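Local coordinates for prenyltransference for protein (Lavandula lanata, PDB 5HC8) that probably joins two dimethylallyl diphosphate units head-to-middle to make lavandulyl diphosphate, as a cis-prenyltransferase-fold enzyme, at residues G41-L55 with F220-L232. Residues are numbered along the deposited sequence; the frame is centred on the assembly and turned at random.
Sequences GVNNWKHIISRASQL and FPDFGEADLLDAL
CD1 of Ile48 rests against two phenylalanines at once. The methyl lies 3.7 Å from Phe220 CZ and meets the edge of the Phe223 ring. Phe220 also reaches Trp45, rim to rim, with the ring planes at 68°; CE2 of Phe220 is 3.5 Å from Trp45 NE1. The side chains of Trp45 and Phe220 each lie about 6 Å from a bound ligand, 2-methylbuta-1,3-diene and thiodiphosphate respectively, so this end packs just behind the substrate pocket. Further along, CD2 of Leu228 sits against Ala52 and the backbone of Ile48. This apolar side is the close-packed one. The other side is polar and watered. Arg51 bends at chi2 (57°) and chi3, and its NE donates to Glu225 OE2 at 2.7 Å in a salt bridge. NH2 adds a weak bond to the same oxygen. Leu229 CD2 covers one guanidinium face. One water links His47 ND1 to Glu225 OE1. A methionine at Arg51 would probably leave the Glu225 carboxylate without its charged mate. The axes of segments 41-54 and 225-232 approach to 9.5 Å and cross at -44°. Beneath the apolar side runs the parallel sheet: Ile48 rests on Leu60 of strand 59-65, Phe223 and Leu228 on Ile192 of strand 190-193, while Trp45 also meets Phe87 of helix 74-89 edge-to-face.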
loop_
_atom_site.group_PDB
_atom_site.type_symbol
_atom_site.label_atom_id
_atom_site.label_comp_id
_atom_site.label_asym_id
_atom_site.label_seq_id
_atom_site.Cartn_x
_atom_site.Cartn_y
_atom_site.Cartn_z
ATOM N N GLY A 41 1.379 18.664 17.992
ATOM C CA GLY A 41 1.646 18.081 16.699
ATOM C C GLY A 41 1.535 19.065 15.576
ATOM O O GLY A 41 2.460 19.173 14.778
ATOM N N VAL A 42 0.430 19.819 15.507
ATOM C CA VAL A 42 0.201 20.664 14.382
ATOM C C VAL A 42 1.220 21.792 14.359
ATOM O O VAL A 42 1.653 22.210 13.280
ATOM C CB VAL A 42 -1.234 21.197 14.303
ATOM C CG1 VAL A 42 -1.438 22.029 13.037
ATOM C CG2 VAL A 42 -2.196 20.028 14.262
ATOM N N ASN A 43 1.660 22.212 15.545
ATOM C CA ASN A 43 2.742 23.208 15.639
ATOM C C ASN A 43 4.064 22.777 15.044
ATOM O O ASN A 43 4.851 23.623 14.700
ATOM C CB ASN A 43 2.973 23.638 17.085
ATOM C CG ASN A 43 1.825 24.487 17.640
ATOM O OD1 ASN A 43 0.983 25.023 16.904
ATOM N ND2 ASN A 43 1.777 24.589 18.945
ATOM N N ASN A 44 4.301 21.466 14.906
ATOM C CA ASN A 44 5.511 20.979 14.247
ATOM C C ASN A 44 5.476 21.147 12.743
ATOM O O ASN A 44 6.524 21.190 12.109
ATOM C CB ASN A 44 5.765 19.495 14.563
ATOM C CG ASN A 44 5.955 19.212 16.029
ATOM O OD1 ASN A 44 5.715 18.107 16.511
ATOM N ND2 ASN A 44 6.364 20.211 16.758
ATOM N N TRP A 45 4.282 21.184 12.155
ATOM C CA TRP A 45 4.173 21.137 10.687
ATOM C C TRP A 45 4.972 22.214 9.970
ATOM O O TRP A 45 5.649 21.949 8.988
ATOM C CB TRP A 45 2.752 21.165 10.246
ATOM C CG TRP A 45 1.872 20.040 10.642
ATOM C CD1 TRP A 45 2.166 18.986 11.453
ATOM C CD2 TRP A 45 0.521 19.896 10.296
ATOM N NE1 TRP A 45 1.105 18.190 11.569
ATOM C CE2 TRP A 45 0.060 18.730 10.901
ATOM C CE3 TRP A 45 -0.375 20.677 9.560
ATOM C CZ2 TRP A 45 -1.251 18.310 10.811
ATOM C CZ3 TRP A 45 -1.671 20.245 9.454
ATOM C CH2 TRP A 45 -2.092 19.087 10.074
ATOM N N LYS A 46 4.952 23.452 10.491
ATOM C CA LYS A 46 5.571 24.535 9.753
ATOM C C LYS A 46 7.080 24.311 9.608
ATOM O O LYS A 46 7.648 24.598 8.583
ATOM C CB LYS A 46 5.208 25.927 10.364
ATOM C CG LYS A 46 5.692 26.120 11.775
ATOM C CD LYS A 46 5.376 27.504 12.356
ATOM C CE LYS A 46 5.694 27.502 13.866
ATOM N NZ LYS A 46 4.860 26.532 14.675
ATOM N N HIS A 47 7.717 23.784 10.639
ATOM C CA HIS A 47 9.191 23.603 10.592
ATOM C C HIS A 47 9.533 22.427 9.676
ATOM O O HIS A 47 10.540 22.438 8.977
ATOM C CB HIS A 47 9.707 23.294 11.959
ATOM C CG HIS A 47 9.366 24.334 12.960
ATOM N ND1 HIS A 47 9.833 25.627 12.860
ATOM C CD2 HIS A 47 8.558 24.299 14.049
ATOM C CE1 HIS A 47 9.353 26.342 13.862
ATOM N NE2 HIS A 47 8.575 25.559 14.595
ATOM N N ILE A 48 8.635 21.441 9.635
ATOM C CA ILE A 48 8.830 20.314 8.717
ATOM C C ILE A 48 8.693 20.761 7.279
ATOM O O ILE A 48 9.462 20.337 6.424
ATOM C CB ILE A 48 7.840 19.195 9.071
ATOM C CG1 ILE A 48 8.277 18.590 10.406
ATOM C CG2 ILE A 48 7.888 18.109 8.013
ATOM C CD1 ILE A 48 7.182 17.888 11.122
ATOM N N ILE A 49 7.685 21.593 6.988
ATOM C CA ILE A 49 7.459 22.037 5.619
ATOM C C ILE A 49 8.642 22.948 5.182
ATOM O O ILE A 49 9.183 22.818 4.099
ATOM C CB ILE A 49 6.143 22.810 5.525
ATOM C CG1 ILE A 49 4.965 21.870 5.751
ATOM C CG2 ILE A 49 6.047 23.534 4.206
ATOM C CD1 ILE A 49 3.656 22.609 6.124
ATOM N N SER A 50 9.047 23.850 6.072
ATOM C CA SER A 50 10.268 24.673 5.822
ATOM C C SER A 50 11.450 23.851 5.501
ATOM O O SER A 50 12.149 24.156 4.541
ATOM C CB SER A 50 10.708 25.437 7.043
ATOM O OG SER A 50 9.886 26.497 7.207
ATOM N N ARG A 51 11.706 22.846 6.336
ATOM C CA ARG A 51 12.851 21.971 6.149
ATOM C C ARG A 51 12.799 21.236 4.802
ATOM O O ARG A 51 13.790 21.206 4.066
ATOM C CB ARG A 51 12.997 21.049 7.334
ATOM C CG ARG A 51 14.149 20.075 7.272
ATOM C CD ARG A 51 15.543 20.702 7.100
ATOM N NE ARG A 51 15.945 21.271 8.394
ATOM C CZ ARG A 51 17.209 21.542 8.697
ATOM N NH1 ARG A 51 18.133 21.305 7.820
ATOM N NH2 ARG A 51 17.505 22.060 9.858
ATOM N N ALA A 52 11.626 20.683 4.443
ATOM C CA ALA A 52 11.485 19.943 3.200
ATOM C C ALA A 52 11.769 20.890 2.025
ATOM O O ALA A 52 12.456 20.517 1.060
ATOM C CB ALA A 52 10.078 19.368 3.079
ATOM N N SER A 53 11.298 22.134 2.137
ATOM C CA SER A 53 11.570 23.150 1.103
ATOM C C SER A 53 13.075 23.441 0.891
ATOM O O SER A 53 13.600 23.351 -0.236
ATOM C CB SER A 53 10.780 24.431 1.385
ATOM O OG SER A 53 11.085 25.439 0.436
ATOM N N GLN A 54 13.770 23.604 2.014
ATOM C CA GLN A 54 15.209 23.876 2.023
ATOM C C GLN A 54 15.913 22.721 1.415
ATOM O O GLN A 54 16.919 22.885 0.731
ATOM C CB GLN A 54 15.740 24.004 3.437
ATOM C CG GLN A 54 15.294 25.226 4.236
ATOM C CD GLN A 54 15.757 25.091 5.710
ATOM O OE1 GLN A 54 16.891 24.631 5.995
ATOM N NE2 GLN A 54 14.858 25.426 6.648
ATOM N N LEU A 55 15.406 21.529 1.641
ATOM C CA LEU A 55 16.091 20.343 1.135
ATOM C C LEU A 55 15.850 20.113 -0.356
ATOM O O LEU A 55 16.401 19.215 -0.940
ATOM C CB LEU A 55 15.659 19.105 1.920
ATOM C CG LEU A 55 16.163 18.973 3.342
ATOM C CD1 LEU A 55 15.339 17.954 4.061
ATOM C CD2 LEU A 55 17.633 18.572 3.453
ATOM N N PHE A 220 4.288 11.662 17.111
ATOM C CA PHE A 220 4.411 12.807 16.233
ATOM C C PHE A 220 4.602 14.166 16.980
ATOM O O PHE A 220 5.244 15.066 16.431
ATOM C CB PHE A 220 3.290 12.977 15.279
ATOM C CG PHE A 220 3.623 13.985 14.184
ATOM C CD1 PHE A 220 4.459 13.628 13.144
ATOM C CD2 PHE A 220 3.142 15.263 14.226
ATOM C CE1 PHE A 220 4.825 14.538 12.185
ATOM C CE2 PHE A 220 3.464 16.161 13.235
ATOM C CZ PHE A 220 4.309 15.796 12.219
ATOM N N PRO A 221 3.993 14.349 18.173
ATOM C CA PRO A 221 4.322 15.617 18.834
ATOM C C PRO A 221 5.836 15.826 19.097
ATOM O O PRO A 221 6.266 16.977 19.277
ATOM C CB PRO A 221 3.538 15.530 20.143
ATOM C CG PRO A 221 2.347 14.771 19.794
ATOM C CD PRO A 221 2.921 13.653 18.876
ATOM N N ASP A 222 6.611 14.743 19.154
ATOM C CA ASP A 222 8.091 14.815 19.318
ATOM C C ASP A 222 8.858 14.897 17.991
ATOM O O ASP A 222 10.085 15.002 17.992
ATOM C CB ASP A 222 8.603 13.610 20.135
ATOM C CG ASP A 222 8.124 13.627 21.569
ATOM O OD1 ASP A 222 7.977 14.746 22.113
ATOM O OD2 ASP A 222 7.830 12.531 22.111
ATOM N N PHE A 223 8.135 14.901 16.872
ATOM C CA PHE A 223 8.722 14.737 15.561
ATOM C C PHE A 223 9.093 16.094 15.019
ATOM O O PHE A 223 8.257 16.951 14.874
ATOM C CB PHE A 223 7.689 14.110 14.610
ATOM C CG PHE A 223 8.243 13.695 13.297
ATOM C CD1 PHE A 223 8.389 14.623 12.276
ATOM C CD2 PHE A 223 8.609 12.378 13.049
ATOM C CE1 PHE A 223 8.878 14.269 11.015
ATOM C CE2 PHE A 223 9.112 12.032 11.793
ATOM C CZ PHE A 223 9.250 12.979 10.787
ATOM N N GLY A 224 10.356 16.285 14.717
ATOM C CA GLY A 224 10.806 17.563 14.199
ATOM C C GLY A 224 11.633 17.471 12.973
ATOM O O GLY A 224 11.662 16.429 12.264
ATOM N N GLU A 225 12.365 18.545 12.734
ATOM C CA GLU A 225 13.203 18.617 11.555
ATOM C C GLU A 225 14.260 17.490 11.504
ATOM O O GLU A 225 14.569 16.983 10.404
ATOM C CB GLU A 225 13.860 19.952 11.410
ATOM C CG GLU A 225 12.875 21.091 11.315
ATOM C CD GLU A 225 13.578 22.433 11.109
ATOM O OE1 GLU A 225 13.253 23.332 11.883
ATOM O OE2 GLU A 225 14.396 22.585 10.172
ATOM N N ALA A 226 14.868 17.151 12.646
ATOM C CA ALA A 226 15.910 16.084 12.652
ATOM C C ALA A 226 15.288 14.715 12.204
ATOM O O ALA A 226 15.971 13.898 11.613
ATOM C CB ALA A 226 16.584 15.926 14.017
ATOM N N ASP A 227 14.015 14.485 12.526
ATOM C CA ASP A 227 13.340 13.213 12.183
ATOM C C ASP A 227 13.054 13.106 10.702
ATOM O O ASP A 227 13.139 12.006 10.154
ATOM C CB ASP A 227 12.086 13.025 13.074
ATOM C CG ASP A 227 12.431 13.166 14.556
ATOM O OD1 ASP A 227 13.133 12.281 15.028
ATOM O OD2 ASP A 227 12.098 14.166 15.234
ATOM N N LEU A 228 12.792 14.223 10.057
ATOM C CA LEU A 228 12.745 14.318 8.594
ATOM C C LEU A 228 14.099 13.990 7.993
ATOM O O LEU A 228 14.211 13.226 7.047
ATOM C CB LEU A 228 12.202 15.661 8.124
ATOM C CG LEU A 228 12.165 15.804 6.610
ATOM C CD1 LEU A 228 11.289 14.702 5.978
ATOM C CD2 LEU A 228 11.722 17.180 6.102
ATOM N N LEU A 229 15.151 14.578 8.552
ATOM C CA LEU A 229 16.482 14.289 8.127
ATOM C C LEU A 229 16.875 12.841 8.283
ATOM O O LEU A 229 17.536 12.273 7.423
ATOM C CB LEU A 229 17.447 15.169 8.954
ATOM C CG LEU A 229 17.938 16.492 8.415
ATOM C CD1 LEU A 229 17.417 17.078 7.108
ATOM C CD2 LEU A 229 18.097 17.548 9.497
ATOM N N ASP A 230 16.435 12.228 9.360
ATOM C CA ASP A 230 16.733 10.845 9.589
ATOM C C ASP A 230 16.062 9.957 8.501
ATOM O O ASP A 230 16.695 8.988 7.979
ATOM C CB ASP A 230 16.269 10.435 10.955
ATOM C CG ASP A 230 17.190 10.900 12.046
ATOM O OD1 ASP A 230 18.326 11.301 11.760
ATOM O OD2 ASP A 230 16.775 10.838 13.203
ATOM N N ALA A 231 14.803 10.286 8.175
ATOM C CA ALA A 231 14.050 9.540 7.132
ATOM C C ALA A 231 14.711 9.737 5.801
ATOM O O ALA A 231 14.877 8.750 5.053
ATOM C CB ALA A 231 12.601 10.000 7.122
ATOM N N LEU A 232 15.169 10.974 5.517
ATOM C CA LEU A 232 15.872 11.215 4.263
ATOM C C LEU A 232 17.216 10.442 4.128
ATOM O O LEU A 232 17.557 9.995 3.043
ATOM C CB LEU A 232 16.128 12.672 4.026
ATOM C CG LEU A 232 15.120 13.534 3.292
ATOM C CD1 LEU A 232 13.848 12.873 2.879
ATOM C CD2 LEU A 232 14.782 14.751 4.133
HETATM O O HOH W 1 12.071 25.833 10.590
HETATM O O HOH W 2 14.803 24.896 9.022
#